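Local coordinates for protein beta-lactamase (Francisella tularensis subsp. tularensis, PDB 3P09) that probably hydrolyses beta-lactams to substituted beta-amino acids as a class A beta-lactamase, an activity tied to antibiotic resistance, at residues 63-66 with 67-70; 113-116 with 117-121; 200-203 with 204-208. All blocks are in the same frame, centred on the assembly; numbering follows the deposited sequence.

Overall arrangement
The three contacts are local ones, on three helices of a single chain. Interaction 1 starts helix 66-80, its centre about 5 Å from that of the chain, and holds S64 and K67 of what is probably the SxxK motif of a class A beta-lactamase, beside a bound sulfate. Interaction 2 begins helix 115-123 and interaction 3 lies on helix 196-208, their centres about 12 Å apart. A polar seam joins those two: Y205 OH lies 2.8 Å from S116 OG and 3.1 Å from N119 ND2, both probable hydrogen bonds. Interaction 3 also packs on interaction 1, F202 CE1 being 3.6 Å from F68 O. Interactions 1 and 2 do not touch, and their centres are about 15 Å apart.

Interaction 1 (63-66 with 67-70); sequences CSVF and KFLL
S64 and K67 meet at the start of helix 66-80 in what is very probably the SxxK motif of class A beta-lactamases. The K67 chain, with CG anti to its carbonyl carbon (chi1 -68°) and extended beyond, runs back over the preceding turn, and K67 NZ gives a hydrogen bond to S64 OG at 3.1 Å. The stronger partner of NZ is S125 O; S64 OG also has weak hydrogen bonds to S125 OG, E161 OE2 and a bound sulfate, the last probably from the crystallisation liquor but consistent with an anion pocket here. Along the way the lysine crosses the F66 ring, with K67 CG over one face in a CH-pi contact, 4.0 Å from the ring centroid. In the backbone, F68 N bonds V65 O and L70 N bonds F66 O, each at 3.1 Å. The V65 and F68 side chains lie next to each other and point the same way, and both touch I181 of helix 178-190. The branch of the valine that does the touching is CG1, set anti to the backbone N (chi1 175°): V65 CG1 reaches F68 CE2 at 3.4 Å.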
ATOM      1  N   CYS A  63      -7.718  -2.431  -1.751  1.00 20.86           N
ATOM      2  CA  CYS A  63      -7.721  -3.043  -0.425  1.00 18.61           C
ATOM      3  C   CYS A  63      -6.965  -2.136   0.559  1.00 22.34           C
ATOM      4  O   CYS A  63      -6.982  -0.911   0.426  1.00 21.60           O
ATOM      5  CB  CYS A  63      -7.082  -4.444  -0.481  1.00 22.24           C
ATOM      6  SG  CYS A  63      -7.669  -5.489  -1.866  1.00 26.68           S
ATOM      7  N   SER A  64      -6.274  -2.739   1.520  1.00 17.57           N
ATOM      8  CA  SER A  64      -5.585  -1.992   2.566  1.00 17.58           C
ATOM      9  C   SER A  64      -4.413  -1.151   2.077  1.00 22.59           C
ATOM     10  O   SER A  64      -3.864  -0.366   2.836  1.00 18.44           O
ATOM     11  CB  SER A  64      -5.100  -2.936   3.667  1.00 22.09           C
ATOM     12  OG  SER A  64      -6.170  -3.269   4.529  1.00 24.33           O
ATOM     13  N   VAL A  65      -4.018  -1.302   0.821  1.00 18.41           N
ATOM     14  CA  VAL A  65      -2.920  -0.473   0.318  1.00 18.16           C
ATOM     15  C   VAL A  65      -3.240   1.034   0.434  1.00 18.00           C
ATOM     16  O   VAL A  65      -2.343   1.865   0.584  1.00 18.97           O
ATOM     17  CB  VAL A  65      -2.546  -0.854  -1.127  1.00 21.43           C
ATOM     18  CG1 VAL A  65      -1.493   0.104  -1.688  1.00 21.62           C
ATOM     19  CG2 VAL A  65      -2.022  -2.290  -1.167  1.00 16.40           C
ATOM     20  N   PHE A  66      -4.519   1.386   0.371  1.00 16.04           N
ATOM     21  CA  PHE A  66      -4.900   2.793   0.475  1.00 12.85           C
ATOM     22  C   PHE A  66      -4.318   3.411   1.752  1.00 19.09           C
ATOM     23  O   PHE A  66      -4.141   4.622   1.840  1.00 17.66           O
ATOM     24  CB  PHE A  66      -6.433   2.961   0.432  1.00 19.72           C
ATOM     25  CG  PHE A  66      -7.103   2.918   1.784  1.00 21.23           C
ATOM     26  CD1 PHE A  66      -7.444   1.706   2.371  1.00 22.94           C
ATOM     27  CD2 PHE A  66      -7.413   4.096   2.458  1.00 21.66           C
ATOM     28  CE1 PHE A  66      -8.065   1.671   3.611  1.00 22.26           C
ATOM     29  CE2 PHE A  66      -8.022   4.068   3.697  1.00 25.09           C
ATOM     30  CZ  PHE A  66      -8.348   2.853   4.278  1.00 22.46           C
ATOM     31  N   LYS A  67      -4.011   2.582   2.748  1.00 17.10           N
ATOM     32  CA  LYS A  67      -3.552   3.141   4.023  1.00 22.84           C
ATOM     33  C   LYS A  67      -2.242   3.945   3.913  1.00 26.26           C
ATOM     34  O   LYS A  67      -2.003   4.833   4.725  1.00 18.83           O
ATOM     35  CB  LYS A  67      -3.476   2.055   5.112  1.00 19.24           C
ATOM     36  CG  LYS A  67      -4.869   1.537   5.500  1.00 20.32           C
ATOM     37  CD  LYS A  67      -4.817   0.197   6.237  1.00 19.48           C
ATOM     38  CE  LYS A  67      -6.246  -0.292   6.522  1.00 19.37           C
ATOM     39  NZ  LYS A  67      -6.238  -1.655   7.136  1.00 20.20           N
ATOM     40  N   PHE A  68      -1.399   3.658   2.921  1.00 19.62           N
ATOM     41  CA  PHE A  68      -0.181   4.469   2.789  1.00 19.68           C
ATOM     42  C   PHE A  68      -0.463   5.836   2.165  1.00 20.43           C
ATOM     43  O   PHE A  68       0.221   6.819   2.464  1.00 20.15           O
ATOM     44  CB  PHE A  68       0.992   3.717   2.108  1.00 18.86           C
ATOM     45  CG  PHE A  68       1.005   3.788   0.585  1.00 18.02           C
ATOM     46  CD1 PHE A  68       1.360   4.963  -0.080  1.00 18.25           C
ATOM     47  CD2 PHE A  68       0.725   2.650  -0.170  1.00 17.47           C
ATOM     48  CE1 PHE A  68       1.399   5.016  -1.472  1.00 17.38           C
ATOM     49  CE2 PHE A  68       0.754   2.693  -1.577  1.00 20.05           C
ATOM     50  CZ  PHE A  68       1.096   3.880  -2.221  1.00 14.18           C
ATOM     51  N   LEU A  69      -1.483   5.907   1.318  1.00 18.60           N
ATOM     52  CA  LEU A  69      -1.934   7.198   0.784  1.00 17.08           C
ATOM     53  C   LEU A  69      -2.498   8.075   1.897  1.00 21.04           C
ATOM     54  O   LEU A  69      -2.269   9.290   1.950  1.00 21.26           O
ATOM     55  CB  LEU A  69      -3.019   6.978  -0.264  1.00 18.52           C
ATOM     56  CG  LEU A  69      -2.540   6.218  -1.493  1.00 18.73           C
ATOM     57  CD1 LEU A  69      -3.737   5.907  -2.422  1.00 17.09           C
ATOM     58  CD2 LEU A  69      -1.501   7.039  -2.223  1.00 23.21           C
ATOM     59  N   LEU A  70      -3.252   7.437   2.779  1.00 18.38           N
ATOM     60  CA  LEU A  70      -3.865   8.111   3.919  1.00 18.69           C
ATOM     61  C   LEU A  70      -2.794   8.687   4.839  1.00 19.92           C
ATOM     62  O   LEU A  70      -2.889   9.829   5.280  1.00 20.70           O
ATOM     63  CB  LEU A  70      -4.737   7.116   4.687  1.00 21.78           C
ATOM     64  CG  LEU A  70      -5.327   7.586   6.020  1.00 23.25           C
ATOM     65  CD1 LEU A  70      -6.183   8.842   5.827  1.00 26.15           C
ATOM     66  CD2 LEU A  70      -6.122   6.480   6.716  1.00 20.31           C
TER

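Interaction 2 (113-116 with 117-121); sequences LTIS and QLNYA
The flat carboxamide of Q117 meets L113 and T114 with its oxygen: Q117 OE1 takes the backbone N-H of T114 in the amide plane, on a lone pair, at 2.8 Å from T114 N. The same oxygen lies against the L113 side chain, Q117 OE1 being 3.4 Å from L113 CD2, where the leucine and the glutamine cross at about a right angle. The other flat amide, that of N119, comes near the start of the helix with N119 CG 3.5 Å from I115 O, while N119 ND2 is hydrogen-bonded to Y205 OH.

T114 is the N-cap residue of helix 115-123, and the bond it gives to Q117 OE1 has a counterpart running the other way. T114 OG1, held between the backbone N and the carbonyl carbon (chi1 66°), accepts from Q117 N at 3.0 Å with an N-H...O angle of 159°. The two bonds make a capping box: each residue's side chain accepts from the other's backbone N-H, so the first turn is tied at its open end. The extended Q117 chain passes close to the threonine on its way back, Q117 CG lying 3.2 Å from T114 OG1. The helical pattern then takes over as L118 N bonds T114 O and N119 N bonds I115 O.

L113 and L118 meet by their methyls, L113 CD1 to L118 CD2 at 4.1 Å. Strand 112-114, from whose end the helix leaves directly, pairs antiparallel with strand 88-90, and L118 packs on I89 of that strand and on I132 and L133 of helix 127-137. N119 and I115 touch I74 of helix 66-80, while S116 OG is hydrogen-bonded to Y205 OH of helix 196-208.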
ATOM      1  N   LEU A 113      -3.932   7.985  21.714  1.00 19.82           N
ATOM      2  CA  LEU A 113      -2.764   7.734  20.874  1.00 20.64           C
ATOM      3  C   LEU A 113      -2.491   9.016  20.074  1.00 18.94           C
ATOM      4  O   LEU A 113      -3.435   9.722  19.699  1.00 21.85           O
ATOM      5  CB  LEU A 113      -3.046   6.576  19.907  1.00 22.70           C
ATOM      6  CG  LEU A 113      -3.061   5.158  20.495  1.00 26.03           C
ATOM      7  CD1 LEU A 113      -3.377   4.124  19.395  1.00 21.60           C
ATOM      8  CD2 LEU A 113      -1.719   4.856  21.129  1.00 19.69           C
ATOM      9  N   THR A 114      -1.222   9.331  19.816  1.00 20.03           N
ATOM     10  CA  THR A 114      -0.920  10.484  18.965  1.00 19.97           C
ATOM     11  C   THR A 114      -1.261  10.152  17.511  1.00 23.79           C
ATOM     12  O   THR A 114      -1.374   8.987  17.146  1.00 18.97           O
ATOM     13  CB  THR A 114       0.556  10.877  19.015  1.00 22.28           C
ATOM     14  OG1 THR A 114       1.334   9.824  18.443  1.00 19.28           O
ATOM     15  CG2 THR A 114       1.008  11.130  20.454  1.00 21.41           C
ATOM     16  N   ILE A 115      -1.423  11.182  16.684  1.00 19.04           N
ATOM     17  CA  ILE A 115      -1.598  10.972  15.248  1.00 19.50           C
ATOM     18  C   ILE A 115      -0.453  10.116  14.686  1.00 19.07           C
ATOM     19  O   ILE A 115      -0.678   9.200  13.884  1.00 18.95           O
ATOM     20  CB  ILE A 115      -1.674  12.325  14.509  1.00 20.98           C
ATOM     21  CG1 ILE A 115      -2.999  13.040  14.824  1.00 24.31           C
ATOM     22  CG2 ILE A 115      -1.475  12.147  12.998  1.00 18.22           C
ATOM     23  CD1 ILE A 115      -4.226  12.415  14.165  1.00 28.12           C
ATOM     24  N   SER A 116       0.777  10.389  15.116  1.00 20.00           N
ATOM     25  CA  SER A 116       1.906   9.609  14.601  1.00 20.28           C
ATOM     26  C   SER A 116       1.792   8.139  14.979  1.00 22.37           C
ATOM     27  O   SER A 116       2.117   7.262  14.178  1.00 19.37           O
ATOM     28  CB  SER A 116       3.262  10.155  15.063  1.00 28.20           C
ATOM     29  OG  SER A 116       4.321   9.479  14.382  1.00 23.76           O
ATOM     30  N   GLN A 117       1.344   7.862  16.201  1.00 19.37           N
ATOM     31  CA  GLN A 117       1.145   6.474  16.615  1.00 16.21           C
ATOM     32  C   GLN A 117       0.067   5.794  15.779  1.00 18.52           C
ATOM     33  O   GLN A 117       0.133   4.583  15.522  1.00 17.26           O
ATOM     34  CB  GLN A 117       0.764   6.398  18.101  1.00 15.60           C
ATOM     35  CG  GLN A 117       1.939   6.692  19.025  1.00 18.53           C
ATOM     36  CD  GLN A 117       1.540   6.730  20.476  1.00 27.95           C
ATOM     37  OE1 GLN A 117       0.538   7.350  20.839  1.00 20.86           O
ATOM     38  NE2 GLN A 117       2.317   6.056  21.323  1.00 24.87           N
ATOM     39  N   LEU A 118      -0.943   6.559  15.383  1.00 18.20           N
ATOM     40  CA  LEU A 118      -2.021   6.021  14.556  1.00 18.64           C
ATOM     41  C   LEU A 118      -1.521   5.770  13.142  1.00 16.00           C
ATOM     42  O   LEU A 118      -1.943   4.823  12.496  1.00 17.32           O
ATOM     43  CB  LEU A 118      -3.229   6.967  14.544  1.00 21.00           C
ATOM     44  CG  LEU A 118      -3.999   6.981  15.864  1.00 20.55           C
ATOM     45  CD1 LEU A 118      -4.776   8.291  16.081  1.00 24.55           C
ATOM     46  CD2 LEU A 118      -4.928   5.780  15.921  1.00 17.46           C
ATOM     47  N   ASN A 119      -0.629   6.634  12.661  1.00 16.94           N
ATOM     48  CA  ASN A 119      -0.004   6.407  11.364  1.00 17.58           C
ATOM     49  C   ASN A 119       0.720   5.075  11.345  1.00 19.49           C
ATOM     50  O   ASN A 119       0.583   4.302  10.410  1.00 19.21           O
ATOM     51  CB  ASN A 119       1.007   7.506  11.033  1.00 15.85           C
ATOM     52  CG  ASN A 119       0.359   8.791  10.589  1.00 18.98           C
ATOM     53  OD1 ASN A 119      -0.812   8.816  10.194  1.00 18.22           O
ATOM     54  ND2 ASN A 119       1.130   9.870  10.606  1.00 18.43           N
ATOM     55  N   TYR A 120       1.528   4.837  12.381  1.00 17.64           N
ATOM     56  CA  TYR A 120       2.274   3.594  12.504  1.00 18.01           C
ATOM     57  C   TYR A 120       1.321   2.416  12.467  1.00 17.01           C
ATOM     58  O   TYR A 120       1.535   1.449  11.738  1.00 14.49           O
ATOM     59  CB  TYR A 120       3.091   3.622  13.810  1.00 20.02           C
ATOM     60  CG  TYR A 120       3.641   2.290  14.251  1.00 20.09           C
ATOM     61  CD1 TYR A 120       2.931   1.476  15.132  1.00 20.01           C
ATOM     62  CD2 TYR A 120       4.879   1.847  13.807  1.00 19.16           C
ATOM     63  CE1 TYR A 120       3.447   0.248  15.555  1.00 19.32           C
ATOM     64  CE2 TYR A 120       5.396   0.618  14.224  1.00 24.52           C
ATOM     65  CZ  TYR A 120       4.679  -0.170  15.096  1.00 21.74           C
ATOM     66  OH  TYR A 120       5.202  -1.391  15.508  1.00 24.53           O
ATOM     67  N   ALA A 121       0.253   2.504  13.253  1.00 16.61           N
ATOM     68  CA  ALA A 121      -0.764   1.461  13.296  1.00 15.45           C
ATOM     69  C   ALA A 121      -1.392   1.216  11.922  1.00 17.00           C
ATOM     70  O   ALA A 121      -1.575   0.062  11.524  1.00 18.76           O
ATOM     71  CB  ALA A 121      -1.849   1.834  14.288  1.00 15.25           C
TER

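Interaction 3 (200-203 with 204-208); sequences DIFI and KYLQD
Residues 200-208 lie on helix 196-208 of the class A beta-lactamase fold, and their side chains pair across one turn on three fronts. I201 and Y205 run side by side in the same direction. With I201 CG1 anti to the carbonyl carbon (chi1 -71°), the CG2 branch falls anti to the backbone N and touches the far end of the phenol, I201 CG2 lying 3.3 Å from Y205 CE2. I201 O lies over one face of that ring, offset toward its rim, and also accepts from Y205 N at 3.0 Å.

On the next front F202 and L206 are crossed: L206 CG sits over one face of the phenyl ring, toward its rim, and L206 CD1 reaches F202 CE2 at 3.4 Å. I203 and Q207 again lie alongside each other, with I203 CG2 3.7 Å from Q207 CD. On the exposed side the K204 chain bends at chi2 (56°) and chi4, which brings its amine round to D208. K204 NZ makes a salt bridge with D208 OD1 at 2.8 Å, using the syn lone pair of that oxygen, and a weak second bond to D208 OD2.

F202 touches L188 and A189 of helix 178-190, and F68 and L75 of helix 66-80. I203 and Q207 meet W246 of strand 239-246. Y205 packs on Y120 and I123 of helix 115-123, where its OH hydrogen-bonds S116 OG and N119 ND2.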
ATOM      1  N   ASP A 200      11.314  11.071   5.644  1.00 21.38           N
ATOM      2  CA  ASP A 200      12.022  10.128   6.501  1.00 21.82           C
ATOM      3  C   ASP A 200      11.037   9.388   7.421  1.00 22.99           C
ATOM      4  O   ASP A 200      11.178   8.197   7.692  1.00 20.86           O
ATOM      5  CB  ASP A 200      13.107  10.854   7.302  1.00 25.54           C
ATOM      6  CG  ASP A 200      14.306  11.257   6.438  1.00 41.30           C
ATOM      7  OD1 ASP A 200      14.458  10.706   5.323  1.00 43.03           O
ATOM      8  OD2 ASP A 200      15.104  12.120   6.877  1.00 41.64           O
ATOM      9  N   ILE A 201      10.018  10.099   7.873  1.00 20.86           N
ATOM     10  CA  ILE A 201       9.013   9.518   8.759  1.00 15.88           C
ATOM     11  C   ILE A 201       8.192   8.488   8.012  1.00 17.68           C
ATOM     12  O   ILE A 201       7.915   7.387   8.517  1.00 20.93           O
ATOM     13  CB  ILE A 201       8.083  10.627   9.314  1.00 18.99           C
ATOM     14  CG1 ILE A 201       8.858  11.490  10.327  1.00 24.85           C
ATOM     15  CG2 ILE A 201       6.847  10.014   9.960  1.00 21.10           C
ATOM     16  CD1 ILE A 201       8.144  12.773  10.742  1.00 23.17           C
ATOM     17  N   PHE A 202       7.800   8.847   6.794  1.00 18.88           N
ATOM     18  CA  PHE A 202       7.037   7.949   5.946  1.00 19.84           C
ATOM     19  C   PHE A 202       7.819   6.660   5.685  1.00 17.35           C
ATOM     20  O   PHE A 202       7.303   5.551   5.826  1.00 16.41           O
ATOM     21  CB  PHE A 202       6.714   8.665   4.634  1.00 21.10           C
ATOM     22  CG  PHE A 202       5.920   7.841   3.660  1.00 17.10           C
ATOM     23  CD1 PHE A 202       4.570   7.611   3.870  1.00 18.56           C
ATOM     24  CD2 PHE A 202       6.518   7.336   2.513  1.00 18.29           C
ATOM     25  CE1 PHE A 202       3.826   6.872   2.965  1.00 19.41           C
ATOM     26  CE2 PHE A 202       5.785   6.591   1.598  1.00 21.24           C
ATOM     27  CZ  PHE A 202       4.437   6.360   1.820  1.00 22.45           C
ATOM     28  N   ILE A 203       9.071   6.820   5.295  1.00 19.15           N
ATOM     29  CA  ILE A 203       9.944   5.688   5.027  1.00 17.83           C
ATOM     30  C   ILE A 203      10.080   4.780   6.246  1.00 15.22           C
ATOM     31  O   ILE A 203      10.005   3.558   6.134  1.00 20.32           O
ATOM     32  CB  ILE A 203      11.335   6.191   4.613  1.00 18.15           C
ATOM     33  CG1 ILE A 203      11.286   6.681   3.159  1.00 23.93           C
ATOM     34  CG2 ILE A 203      12.384   5.101   4.802  1.00 26.71           C
ATOM     35  CD1 ILE A 203      12.511   7.491   2.739  1.00 27.35           C
ATOM     36  N   LYS A 204      10.277   5.376   7.416  1.00 18.30           N
ATOM     37  CA  LYS A 204      10.401   4.577   8.635  1.00 18.95           C
ATOM     38  C   LYS A 204       9.127   3.763   8.937  1.00 18.19           C
ATOM     39  O   LYS A 204       9.208   2.593   9.318  1.00 19.04           O
ATOM     40  CB  LYS A 204      10.816   5.454   9.824  1.00 25.27           C
ATOM     41  CG  LYS A 204      11.066   4.700  11.135  1.00 29.63           C
ATOM     42  CD  LYS A 204      12.119   3.603  10.976  1.00 33.97           C
ATOM     43  CE  LYS A 204      12.718   3.172  12.318  1.00 31.35           C
ATOM     44  NZ  LYS A 204      11.736   2.495  13.215  1.00 30.33           N
ATOM     45  N   TYR A 205       7.951   4.365   8.762  1.00 19.00           N
ATOM     46  CA  TYR A 205       6.708   3.604   8.948  1.00 14.54           C
ATOM     47  C   TYR A 205       6.673   2.363   8.051  1.00 16.96           C
ATOM     48  O   TYR A 205       6.309   1.264   8.479  1.00 17.42           O
ATOM     49  CB  TYR A 205       5.476   4.427   8.571  1.00 15.76           C
ATOM     50  CG  TYR A 205       5.112   5.617   9.429  1.00 19.24           C
ATOM     51  CD1 TYR A 205       5.160   5.571  10.816  1.00 19.58           C
ATOM     52  CD2 TYR A 205       4.661   6.788   8.823  1.00 12.10           C
ATOM     53  CE1 TYR A 205       4.786   6.698  11.581  1.00 18.40           C
ATOM     54  CE2 TYR A 205       4.290   7.895   9.561  1.00 21.19           C
ATOM     55  CZ  TYR A 205       4.346   7.851  10.934  1.00 16.95           C
ATOM     56  OH  TYR A 205       3.964   8.998  11.616  1.00 20.13           O
ATOM     57  N   LEU A 206       6.988   2.561   6.778  1.00 17.07           N
ATOM     58  CA  LEU A 206       6.937   1.476   5.803  1.00 18.14           C
ATOM     59  C   LEU A 206       7.927   0.369   6.153  1.00 17.48           C
ATOM     60  O   LEU A 206       7.643  -0.827   5.983  1.00 18.60           O
ATOM     61  CB  LEU A 206       7.251   2.024   4.414  1.00 19.47           C
ATOM     62  CG  LEU A 206       6.182   2.901   3.764  1.00 22.25           C
ATOM     63  CD1 LEU A 206       6.744   3.401   2.446  1.00 20.68           C
ATOM     64  CD2 LEU A 206       4.870   2.138   3.559  1.00 21.55           C
ATOM     65  N   GLN A 207       9.102   0.770   6.626  1.00 15.83           N
ATOM     66  CA  GLN A 207      10.114  -0.187   7.050  1.00 19.88           C
ATOM     67  C   GLN A 207       9.745  -0.942   8.325  1.00 24.03           C
ATOM     68  O   GLN A 207      10.216  -2.061   8.546  1.00 20.68           O
ATOM     69  CB  GLN A 207      11.473   0.507   7.223  1.00 21.06           C
ATOM     70  CG  GLN A 207      12.059   1.018   5.893  1.00 17.97           C
ATOM     71  CD  GLN A 207      13.380   1.723   6.083  1.00 22.07           C
ATOM     72  OE1 GLN A 207      13.691   2.181   7.174  1.00 22.69           O
ATOM     73  NE2 GLN A 207      14.169   1.810   5.019  1.00 20.51           N
ATOM     74  N   ASP A 208       8.920  -0.330   9.167  1.00 20.35           N
ATOM     75  CA  ASP A 208       8.467  -0.984  10.396  1.00 20.12           C
ATOM     76  C   ASP A 208       7.381  -2.026  10.141  1.00 19.35           C
ATOM     77  O   ASP A 208       7.059  -2.822  11.027  1.00 21.73           O
ATOM     78  CB  ASP A 208       7.914   0.050  11.383  1.00 28.00           C
ATOM     79  CG  ASP A 208       9.000   0.834  12.087  1.00 33.87           C
ATOM     80  OD1 ASP A 208      10.187   0.444  11.993  1.00 26.84           O
ATOM     81  OD2 ASP A 208       8.652   1.838  12.747  1.00 32.80           O
TER